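Local coordinates for probable alginate O-acetylase AlgJ (Pseudomonas putida, PDB 4O8V), which probably transfers acetyl groups to the O-2 and O-3 positions of mannuronate residues in periplasmic alginate, working with AlgI and AlgF, at residues 115-123 with 161-169; 184-192 with 224-233. One frame throughout, in Å; residues are numbered along the deposited sequence.

Contact 1 (115-123 with 161-169); sequences VFLRTDTHW and PYKGDLTNF
The carboxylates of Asp-120 and Asp-165 lie stacked, their planes only 8° apart, with Asp-120 OD2 and Asp-165 OD1 separated by 3.1 Å. Both oxygens are acceptors and no hydrogen bond joins them; each carboxylate is held by its own N-H and O-H donors. At the edge of the Tyr-162 ring, in its plane, sits Asp-120 OD2, and a water joins this oxygen to the phenol OH. The backbone N of Asp-165 reaches the same OD2 at 2.8 Å from above the carboxylate plane. Asp-120 OD1 is gripped twice from its own loop: its syn lone pair faces His-122 ND1 at 2.7 Å, while the anti lone pair takes the backbone N of His-122, closing an Asx turn. Such a hold should fix the rotation of the carboxylate and orient the imidazole.

Asp-165 has its CG between the backbone N and the carbonyl carbon (chi1 58°), which turns both oxygens onto Thr-121. With syn lone pairs they accept from its main chain and its hydroxyl, Thr-121 N to OD1 at 2.7 Å and Thr-121 OG1 to OD2 at 2.8 Å. That hydroxyl also rests over the centre of one face of the His-122 ring. Alongside, Leu-166 CG packs against Thr-121 CG2, and Gly-164 CA makes a CH...O contact with Thr-119 O at 3.4 Å.

Asp-120 and His-122 are, by similarity, active-site residues. His-122 NE2 is hydrogen-bonded to OG of Ser-218, the probable nucleophile, consistent with the catalytic triad of an SGNH hydrolase-like fold; Asp-165 would then be a second-shell residue. The 115-123 loop runs between helices 103-109 and 125-141, the partner segment leaves the end of strand 152-162, and strand 19-21 borders both through Leu-19, which touches Thr-119, Leu-166 and Thr-167.

Contact 2 (184-192 with 224-233); sequences DNLQKRTTR and HWNFLGALQQ
Strand 184-192 passes over helix 227-233 with the axes 7.6 Å apart at closest approach and their N-to-C directions 43° apart. The backbones come nearest where Thr-191 faces Gly-229, CA to CA 5.0 Å. At Gly-229 there is no side chain between the backbones, and Thr-191 OG1 lies 3.5 Å from Gly-229 CA. Just before the helix, Asn-226 has a left-handed backbone conformation and occupies the N-cap position, although its side chain makes no capping bond.

That side chain is spent on the strand. With CG anti to the backbone N (chi1 -160°), the amide lies beside Thr-191, and ND2 donates to OG1 at 2.9 Å along a nearly straight bond (169°) lying close to the amide plane. The hydroxyl is also hydrogen-bonded to Thr-154 on the adjoining strand. On the other branch of the amide, OD1 accepts from a water that itself accepts from the backbone N of Thr-191, so both ends of the amide serve one residue. A second water spans Gln-187 O, Arg-189 N and His-224 O.

Nearer the start of the strand the contact is apolar, and Leu-186 divides its two methyls between neighbouring rings. CD2 lies over one face of His-224, 3.9 Å from the ring centroid in a CH-pi contact, whereas CD1 meets the edge of Trp-225 at CZ3. Trp-225 in turn stacks on His-122, an active-site residue by similarity.

The arrangement is a helix laid against a two-stranded antiparallel sheet of strands 152-162 and 184-193, with the 3-10 segment ahead of the helix placing Trp-225 against the probable catalytic residues His-122 and Asp-120, consistent with an SGNH hydrolase-like domain.

Overall arrangement
From the N terminus, the chain reaches 115-123 after helix 103-109, runs through helix 125-141 and strand 152-162, and returns at 161-169, closing contact 1 across 37 intervening residues. Contact 2 opens only afterwards, with strand 184-192, and closes through strand 212-215 and helix 218-221 at 224-233. The two are therefore in series, neither nested nor crossed, but they share the antiparallel pair 152-162 and 184-193. They also touch directly: Asp-184 takes hydrogen bonds from Arg-118 N and Thr-119 OG1, and Trp-225 packs on Leu-117. Together they tie the two-stranded sheet, the 115-123 loop and helix 227-235 round the probable active site.

Contact 1 (115-123 with 161-169)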
loop_
_atom_site.group_PDB
_atom_site.type_symbol
_atom_site.label_atom_id
_atom_site.label_comp_id
_atom_site.label_asym_id
_atom_site.label_seq_id
_atom_site.Cartn_x
_atom_site.Cartn_y
_atom_site.Cartn_z
ATOM N N VAL A 115 7.524 5.036 -11.768
ATOM C CA VAL A 115 6.652 4.111 -11.046
ATOM C C VAL A 115 6.172 4.755 -9.734
ATOM O O VAL A 115 5.220 4.280 -9.129
ATOM C CB VAL A 115 7.354 2.740 -10.800
ATOM C CG1 VAL A 115 7.759 2.073 -12.154
ATOM C CG2 VAL A 115 8.549 2.851 -9.880
ATOM N N PHE A 116 6.812 5.854 -9.323
ATOM C CA PHE A 116 6.270 6.779 -8.312
ATOM C C PHE A 116 6.260 8.194 -8.883
ATOM O O PHE A 116 7.062 8.512 -9.781
ATOM C CB PHE A 116 7.106 6.812 -7.014
ATOM C CG PHE A 116 6.922 5.614 -6.120
ATOM C CD1 PHE A 116 7.603 4.433 -6.385
ATOM C CD2 PHE A 116 6.127 5.699 -4.981
ATOM C CE1 PHE A 116 7.462 3.340 -5.571
ATOM C CE2 PHE A 116 5.981 4.609 -4.150
ATOM C CZ PHE A 116 6.645 3.425 -4.443
ATOM N N LEU A 117 5.383 9.041 -8.354
ATOM C CA LEU A 117 5.354 10.464 -8.718
ATOM C C LEU A 117 6.576 11.178 -8.144
ATOM O O LEU A 117 7.071 10.795 -7.092
ATOM C CB LEU A 117 4.072 11.126 -8.195
ATOM C CG LEU A 117 2.756 10.658 -8.830
ATOM C CD1 LEU A 117 1.610 10.975 -7.908
ATOM C CD2 LEU A 117 2.537 11.339 -10.127
ATOM N N ARG A 118 7.055 12.210 -8.829
ATOM C CA ARG A 118 8.207 12.993 -8.338
ATOM C C ARG A 118 7.916 13.808 -7.050
ATOM O O ARG A 118 8.765 13.877 -6.151
ATOM C CB ARG A 118 8.709 13.917 -9.466
ATOM C CG ARG A 118 9.861 14.865 -9.080
ATOM C CD ARG A 118 10.422 15.603 -10.315
ATOM N NE ARG A 118 9.366 16.092 -11.188
ATOM C CZ ARG A 118 8.649 17.187 -10.964
ATOM N NH1 ARG A 118 8.887 17.935 -9.896
ATOM N NH2 ARG A 118 7.695 17.538 -11.820
ATOM N N THR A 119 6.725 14.402 -6.946
ATOM C CA THR A 119 6.422 15.315 -5.846
ATOM C C THR A 119 5.363 14.799 -4.877
ATOM O O THR A 119 4.836 15.549 -4.059
ATOM C CB THR A 119 5.957 16.668 -6.373
ATOM O OG1 THR A 119 4.659 16.532 -6.966
ATOM C CG2 THR A 119 6.955 17.204 -7.422
ATOM N N ASP A 120 5.062 13.512 -4.968
ATOM C CA ASP A 120 3.949 12.923 -4.213
ATOM C C ASP A 120 4.430 11.610 -3.591
ATOM O O ASP A 120 5.377 11.008 -4.091
ATOM C CB ASP A 120 2.763 12.717 -5.167
ATOM C CG ASP A 120 1.467 12.270 -4.464
ATOM O OD1 ASP A 120 1.334 11.063 -4.162
ATOM O OD2 ASP A 120 0.574 13.138 -4.263
ATOM N N THR A 121 3.812 11.169 -2.501
ATOM C CA THR A 121 4.219 9.918 -1.866
ATOM C C THR A 121 3.850 8.686 -2.690
ATOM O O THR A 121 4.425 7.614 -2.496
ATOM C CB THR A 121 3.572 9.741 -0.465
ATOM O OG1 THR A 121 2.153 9.685 -0.618
ATOM C CG2 THR A 121 3.963 10.888 0.451
ATOM N N HIS A 122 2.884 8.817 -3.593
ATOM C CA HIS A 122 2.236 7.620 -4.138
ATOM C C HIS A 122 2.842 7.061 -5.418
ATOM O O HIS A 122 3.512 7.758 -6.175
ATOM C CB HIS A 122 0.753 7.904 -4.385
ATOM C CG HIS A 122 -0.006 8.184 -3.123
ATOM N ND1 HIS A 122 -0.363 9.456 -2.729
ATOM C CD2 HIS A 122 -0.438 7.346 -2.148
ATOM C CE1 HIS A 122 -1.007 9.386 -1.573
ATOM N NE2 HIS A 122 -1.053 8.119 -1.191
ATOM N N TRP A 123 2.578 5.784 -5.672
ATOM C CA TRP A 123 2.865 5.242 -6.984
ATOM C C TRP A 123 2.053 5.958 -8.062
ATOM O O TRP A 123 0.966 6.487 -7.811
ATOM C CB TRP A 123 2.593 3.730 -7.032
ATOM C CG TRP A 123 1.298 3.262 -6.389
ATOM C CD1 TRP A 123 0.116 3.955 -6.250
ATOM C CD2 TRP A 123 1.063 1.950 -5.848
ATOM N NE1 TRP A 123 -0.835 3.142 -5.637
ATOM C CE2 TRP A 123 -0.274 1.915 -5.381
ATOM C CE3 TRP A 123 1.865 0.809 -5.698
ATOM C CZ2 TRP A 123 -0.832 0.772 -4.769
ATOM C CZ3 TRP A 123 1.303 -0.328 -5.096
ATOM C CH2 TRP A 123 -0.031 -0.323 -4.629
ATOM N N PRO A 161 -1.536 18.310 -15.389
ATOM C CA PRO A 161 -0.693 18.504 -14.204
ATOM C C PRO A 161 -1.359 18.045 -12.910
ATOM O O PRO A 161 -2.588 18.037 -12.789
ATOM C CB PRO A 161 -0.469 20.027 -14.164
ATOM C CG PRO A 161 -0.723 20.510 -15.545
ATOM C CD PRO A 161 -1.775 19.575 -16.118
ATOM N N TYR A 162 -0.532 17.662 -11.948
ATOM C CA TYR A 162 -1.023 17.207 -10.652
ATOM C C TYR A 162 -0.094 17.743 -9.548
ATOM O O TYR A 162 1.115 17.516 -9.602
ATOM C CB TYR A 162 -1.093 15.676 -10.627
ATOM C CG TYR A 162 -1.561 15.134 -9.293
ATOM C CD1 TYR A 162 -2.894 15.208 -8.929
ATOM C CD2 TYR A 162 -0.654 14.600 -8.382
ATOM C CE1 TYR A 162 -3.328 14.751 -7.686
ATOM C CE2 TYR A 162 -1.080 14.138 -7.137
ATOM C CZ TYR A 162 -2.406 14.209 -6.805
ATOM O OH TYR A 162 -2.829 13.738 -5.576
ATOM N N LYS A 163 -0.651 18.471 -8.577
ATOM C CA LYS A 163 0.128 18.976 -7.441
ATOM C C LYS A 163 0.245 17.884 -6.388
ATOM O O LYS A 163 -0.768 17.457 -5.849
ATOM C CB LYS A 163 -0.522 20.223 -6.819
ATOM C CG LYS A 163 0.384 20.906 -5.780
ATOM C CD LYS A 163 -0.181 22.227 -5.282
ATOM C CE LYS A 163 -0.549 22.154 -3.809
ATOM N NZ LYS A 163 -1.099 23.449 -3.316
ATOM N N GLY A 164 1.472 17.440 -6.106
ATOM C CA GLY A 164 1.707 16.304 -5.221
ATOM C C GLY A 164 1.446 16.591 -3.748
ATOM O O GLY A 164 1.533 17.744 -3.283
ATOM N N ASP A 165 1.138 15.533 -2.994
ATOM C CA ASP A 165 0.716 15.713 -1.614
ATOM C C ASP A 165 1.860 16.273 -0.759
ATOM O O ASP A 165 1.621 16.995 0.188
ATOM C CB ASP A 165 0.144 14.389 -1.025
ATOM C CG ASP A 165 1.118 13.198 -1.054
ATOM O OD1 ASP A 165 2.222 13.240 -1.649
ATOM O OD2 ASP A 165 0.740 12.139 -0.482
ATOM N N LEU A 166 3.100 15.990 -1.146
ATOM C CA LEU A 166 4.258 16.485 -0.405
ATOM C C LEU A 166 4.511 17.990 -0.544
ATOM O O LEU A 166 5.126 18.605 0.332
ATOM C CB LEU A 166 5.504 15.716 -0.832
ATOM C CG LEU A 166 5.473 14.271 -0.349
ATOM C CD1 LEU A 166 6.523 13.443 -1.097
ATOM C CD2 LEU A 166 5.661 14.197 1.186
ATOM N N THR A 167 4.041 18.591 -1.630
ATOM C CA THR A 167 4.295 20.013 -1.834
ATOM C C THR A 167 3.630 20.846 -0.745
ATOM O O THR A 167 4.081 21.939 -0.440
ATOM C CB THR A 167 3.797 20.484 -3.189
ATOM O OG1 THR A 167 2.369 20.539 -3.154
ATOM C CG2 THR A 167 4.225 19.509 -4.259
ATOM N N ASN A 168 2.576 20.311 -0.135
ATOM C CA ASN A 168 1.860 21.049 0.901
ATOM C C ASN A 168 2.584 21.059 2.243
ATOM O O ASN A 168 2.245 21.841 3.137
ATOM C CB ASN A 168 0.454 20.477 1.061
ATOM C CG ASN A 168 -0.403 20.722 -0.164
ATOM O OD1 ASN A 168 -1.024 21.786 -0.306
ATOM N ND2 ASN A 168 -0.412 19.752 -1.079
ATOM N N PHE A 169 3.582 20.195 2.385
ATOM C CA PHE A 169 4.408 20.186 3.583
ATOM C C PHE A 169 5.610 21.090 3.446
ATOM O O PHE A 169 6.318 21.352 4.418
ATOM C CB PHE A 169 4.858 18.768 3.906
ATOM C CG PHE A 169 3.751 17.896 4.378
ATOM C CD1 PHE A 169 3.368 17.909 5.714
ATOM C CD2 PHE A 169 3.066 17.089 3.490
ATOM C CE1 PHE A 169 2.329 17.107 6.158
ATOM C CE2 PHE A 169 2.024 16.283 3.923
ATOM C CZ PHE A 169 1.656 16.292 5.258
HETATM O O HOH W 1 3.592 19.235 -7.276
HETATM O O HOH W 2 -1.849 12.531 -3.610
#

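Contact 2 (184-192 with 224-233)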
loop_
_atom_site.group_PDB
_atom_site.type_symbol
_atom_site.label_atom_id
_atom_site.label_comp_id
_atom_site.label_asym_id
_atom_site.label_seq_id
_atom_site.Cartn_x
_atom_site.Cartn_y
_atom_site.Cartn_z
ATOM N N ASP A 184 3.880 17.307 -11.015
ATOM C CA ASP A 184 3.899 16.078 -11.802
ATOM C C ASP A 184 2.902 16.171 -12.945
ATOM O O ASP A 184 2.065 17.070 -12.976
ATOM C CB ASP A 184 3.533 14.853 -10.938
ATOM C CG ASP A 184 4.703 14.327 -10.130
ATOM O OD1 ASP A 184 5.494 13.510 -10.665
ATOM O OD2 ASP A 184 4.811 14.697 -8.945
ATOM N N ASN A 185 2.987 15.219 -13.870
ATOM C CA ASN A 185 1.915 14.987 -14.826
ATOM C C ASN A 185 1.225 13.698 -14.435
ATOM O O ASN A 185 1.881 12.772 -13.952
ATOM C CB ASN A 185 2.449 14.908 -16.255
ATOM C CG ASN A 185 2.686 16.278 -16.861
ATOM O OD1 ASN A 185 2.017 17.254 -16.512
ATOM N ND2 ASN A 185 3.630 16.356 -17.792
ATOM N N LEU A 186 -0.092 13.659 -14.613
ATOM C CA LEU A 186 -0.882 12.494 -14.223
ATOM C C LEU A 186 -1.848 12.063 -15.311
ATOM O O LEU A 186 -2.676 12.847 -15.782
ATOM C CB LEU A 186 -1.656 12.796 -12.918
ATOM C CG LEU A 186 -2.640 11.672 -12.546
ATOM C CD1 LEU A 186 -1.868 10.394 -12.163
ATOM C CD2 LEU A 186 -3.590 12.143 -11.407
ATOM N N GLN A 187 -1.741 10.797 -15.724
ATOM C CA GLN A 187 -2.641 10.257 -16.726
ATOM C C GLN A 187 -3.879 9.656 -16.053
ATOM O O GLN A 187 -3.768 8.859 -15.130
ATOM C CB GLN A 187 -1.956 9.184 -17.575
ATOM C CG GLN A 187 -2.836 8.690 -18.700
ATOM C CD GLN A 187 -2.187 7.600 -19.528
ATOM O OE1 GLN A 187 -1.848 6.528 -19.016
ATOM N NE2 GLN A 187 -2.024 7.861 -20.815
ATOM N N LYS A 188 -5.052 10.074 -16.496
ATOM C CA LYS A 188 -6.286 9.480 -16.004
ATOM C C LYS A 188 -6.389 8.044 -16.513
ATOM O O LYS A 188 -6.185 7.794 -17.697
ATOM C CB LYS A 188 -7.506 10.291 -16.475
ATOM C CG LYS A 188 -8.818 9.811 -15.861
ATOM C CD LYS A 188 -10.020 10.477 -16.511
ATOM C CE LYS A 188 -11.319 9.876 -16.007
ATOM N NZ LYS A 188 -11.328 9.754 -14.522
ATOM N N ARG A 189 -6.711 7.093 -15.642
ATOM C CA ARG A 189 -6.962 5.729 -16.116
ATOM C C ARG A 189 -8.116 5.109 -15.362
ATOM O O ARG A 189 -8.119 5.083 -14.125
ATOM C CB ARG A 189 -5.702 4.866 -15.995
ATOM C CG ARG A 189 -4.847 4.892 -17.266
ATOM C CD ARG A 189 -3.393 4.518 -17.003
ATOM N NE ARG A 189 -3.270 3.277 -16.246
ATOM C CZ ARG A 189 -3.218 2.062 -16.780
ATOM N NH1 ARG A 189 -3.279 1.891 -18.099
ATOM N NH2 ARG A 189 -3.102 1.008 -15.982
ATOM N N THR A 190 -9.095 4.630 -16.123
ATOM C CA THR A 190 -10.332 4.085 -15.586
ATOM C C THR A 190 -10.581 2.657 -16.081
ATOM O O THR A 190 -10.288 2.321 -17.228
ATOM C CB THR A 190 -11.527 4.978 -15.956
ATOM O OG1 THR A 190 -11.555 5.169 -17.368
ATOM C CG2 THR A 190 -11.390 6.350 -15.303
ATOM N N THR A 191 -11.147 1.825 -15.210
ATOM C CA THR A 191 -11.367 0.418 -15.511
ATOM C C THR A 191 -12.853 0.094 -15.437
ATOM O O THR A 191 -13.538 0.529 -14.516
ATOM C CB THR A 191 -10.590 -0.479 -14.534
ATOM O OG1 THR A 191 -9.186 -0.173 -14.621
ATOM C CG2 THR A 191 -10.831 -1.968 -14.845
ATOM N N ARG A 192 -13.348 -0.656 -16.414
ATOM C CA ARG A 192 -14.752 -1.029 -16.447
ATOM C C ARG A 192 -14.894 -2.509 -16.785
ATOM O O ARG A 192 -14.075 -3.060 -17.520
ATOM C CB ARG A 192 -15.493 -0.181 -17.480
ATOM C CG ARG A 192 -14.940 -0.371 -18.886
ATOM C CD ARG A 192 -15.513 0.603 -19.898
ATOM N NE ARG A 192 -14.823 0.485 -21.181
ATOM C CZ ARG A 192 -15.079 -0.458 -22.085
ATOM N NH1 ARG A 192 -16.018 -1.373 -21.854
ATOM N NH2 ARG A 192 -14.398 -0.487 -23.224
ATOM N N HIS A 224 -7.019 8.114 -8.272
ATOM C CA HIS A 224 -6.013 8.585 -9.236
ATOM C C HIS A 224 -5.001 7.494 -9.612
ATOM O O HIS A 224 -4.489 7.498 -10.727
ATOM C CB HIS A 224 -5.236 9.805 -8.695
ATOM C CG HIS A 224 -5.977 11.106 -8.774
ATOM N ND1 HIS A 224 -6.782 11.455 -9.836
ATOM C CD2 HIS A 224 -5.995 12.167 -7.931
ATOM C CE1 HIS A 224 -7.283 12.660 -9.634
ATOM N NE2 HIS A 224 -6.827 13.111 -8.480
ATOM N N TRP A 225 -4.694 6.577 -8.693
ATOM C CA TRP A 225 -3.668 5.564 -8.971
ATOM C C TRP A 225 -4.302 4.314 -9.600
ATOM O O TRP A 225 -3.588 3.430 -10.064
ATOM C CB TRP A 225 -2.877 5.204 -7.699
ATOM C CG TRP A 225 -2.734 6.379 -6.738
ATOM C CD1 TRP A 225 -2.997 6.391 -5.385
ATOM C CD2 TRP A 225 -2.330 7.719 -7.079
ATOM N NE1 TRP A 225 -2.758 7.662 -4.868
ATOM C CE2 TRP A 225 -2.370 8.490 -5.891
ATOM C CE3 TRP A 225 -1.950 8.342 -8.277
ATOM C CZ2 TRP A 225 -2.046 9.849 -5.870
ATOM C CZ3 TRP A 225 -1.627 9.689 -8.253
ATOM C CH2 TRP A 225 -1.684 10.432 -7.063
ATOM N N ASN A 226 -5.636 4.280 -9.611
ATOM C CA ASN A 226 -6.434 3.191 -10.200
ATOM C C ASN A 226 -5.980 1.802 -9.758
ATOM O O ASN A 226 -6.010 0.857 -10.554
ATOM C CB ASN A 226 -6.409 3.257 -11.745
ATOM C CG ASN A 226 -7.580 2.498 -12.387
ATOM O OD1 ASN A 226 -8.717 2.586 -11.925
ATOM N ND2 ASN A 226 -7.293 1.716 -13.428
ATOM N N PHE A 227 -5.545 1.664 -8.503
ATOM C CA PHE A 227 -5.077 0.364 -8.031
ATOM C C PHE A 227 -6.223 -0.654 -7.987
ATOM O O PHE A 227 -6.025 -1.824 -8.352
ATOM C CB PHE A 227 -4.421 0.495 -6.661
ATOM C CG PHE A 227 -3.750 -0.764 -6.172
ATOM C CD1 PHE A 227 -2.930 -1.506 -7.005
ATOM C CD2 PHE A 227 -3.940 -1.195 -4.854
ATOM C CE1 PHE A 227 -2.300 -2.645 -6.539
ATOM C CE2 PHE A 227 -3.302 -2.329 -4.381
ATOM C CZ PHE A 227 -2.494 -3.061 -5.220
ATOM N N LEU A 228 -7.407 -0.222 -7.551
ATOM C CA LEU A 228 -8.571 -1.118 -7.572
ATOM C C LEU A 228 -8.836 -1.672 -8.976
ATOM O O LEU A 228 -9.036 -2.877 -9.169
ATOM C CB LEU A 228 -9.830 -0.399 -7.073
ATOM C CG LEU A 228 -11.089 -1.267 -7.014
ATOM C CD1 LEU A 228 -10.871 -2.380 -6.026
ATOM C CD2 LEU A 228 -12.250 -0.410 -6.596
ATOM N N GLY A 229 -8.867 -0.773 -9.956
ATOM C CA GLY A 229 -9.169 -1.184 -11.316
ATOM C C GLY A 229 -8.080 -2.107 -11.831
ATOM O O GLY A 229 -8.368 -3.100 -12.508
ATOM N N ALA A 230 -6.831 -1.778 -11.502
ATOM C CA ALA A 230 -5.696 -2.565 -11.989
ATOM C C ALA A 230 -5.783 -4.001 -11.438
ATOM O O ALA A 230 -5.508 -4.972 -12.145
ATOM C CB ALA A 230 -4.382 -1.909 -11.603
ATOM N N LEU A 231 -6.205 -4.124 -10.185
ATOM C CA LEU A 231 -6.424 -5.424 -9.557
ATOM C C LEU A 231 -7.574 -6.205 -10.207
ATOM O O LEU A 231 -7.427 -7.387 -10.494
ATOM C CB LEU A 231 -6.713 -5.259 -8.051
ATOM C CG LEU A 231 -5.513 -5.020 -7.139
ATOM C CD1 LEU A 231 -5.952 -4.650 -5.708
ATOM C CD2 LEU A 231 -4.599 -6.263 -7.174
ATOM N N GLN A 232 -8.718 -5.550 -10.405
ATOM C CA GLN A 232 -9.851 -6.170 -11.092
ATOM C C GLN A 232 -9.417 -6.732 -12.434
ATOM O O GLN A 232 -9.657 -7.899 -12.743
ATOM C CB GLN A 232 -10.984 -5.168 -11.303
ATOM C CG GLN A 232 -11.708 -4.755 -10.030
ATOM C CD GLN A 232 -12.629 -3.575 -10.259
ATOM O OE1 GLN A 232 -12.358 -2.718 -11.097
ATOM N NE2 GLN A 232 -13.716 -3.515 -9.504
ATOM N N GLN A 233 -8.748 -5.899 -13.225
ATOM C CA GLN A 233 -8.277 -6.332 -14.528
ATOM C C GLN A 233 -7.264 -7.473 -14.455
ATOM O O GLN A 233 -7.368 -8.440 -15.203
ATOM C CB GLN A 233 -7.675 -5.162 -15.290
ATOM C CG GLN A 233 -7.224 -5.562 -16.689
ATOM C CD GLN A 233 -7.082 -4.376 -17.590
ATOM O OE1 GLN A 233 -8.065 -3.709 -17.905
ATOM N NE2 GLN A 233 -5.853 -4.090 -18.007
HETATM O O HOH W 3 -5.433 8.346 -13.086
HETATM O O HOH W 4 -11.425 2.553 -12.462
#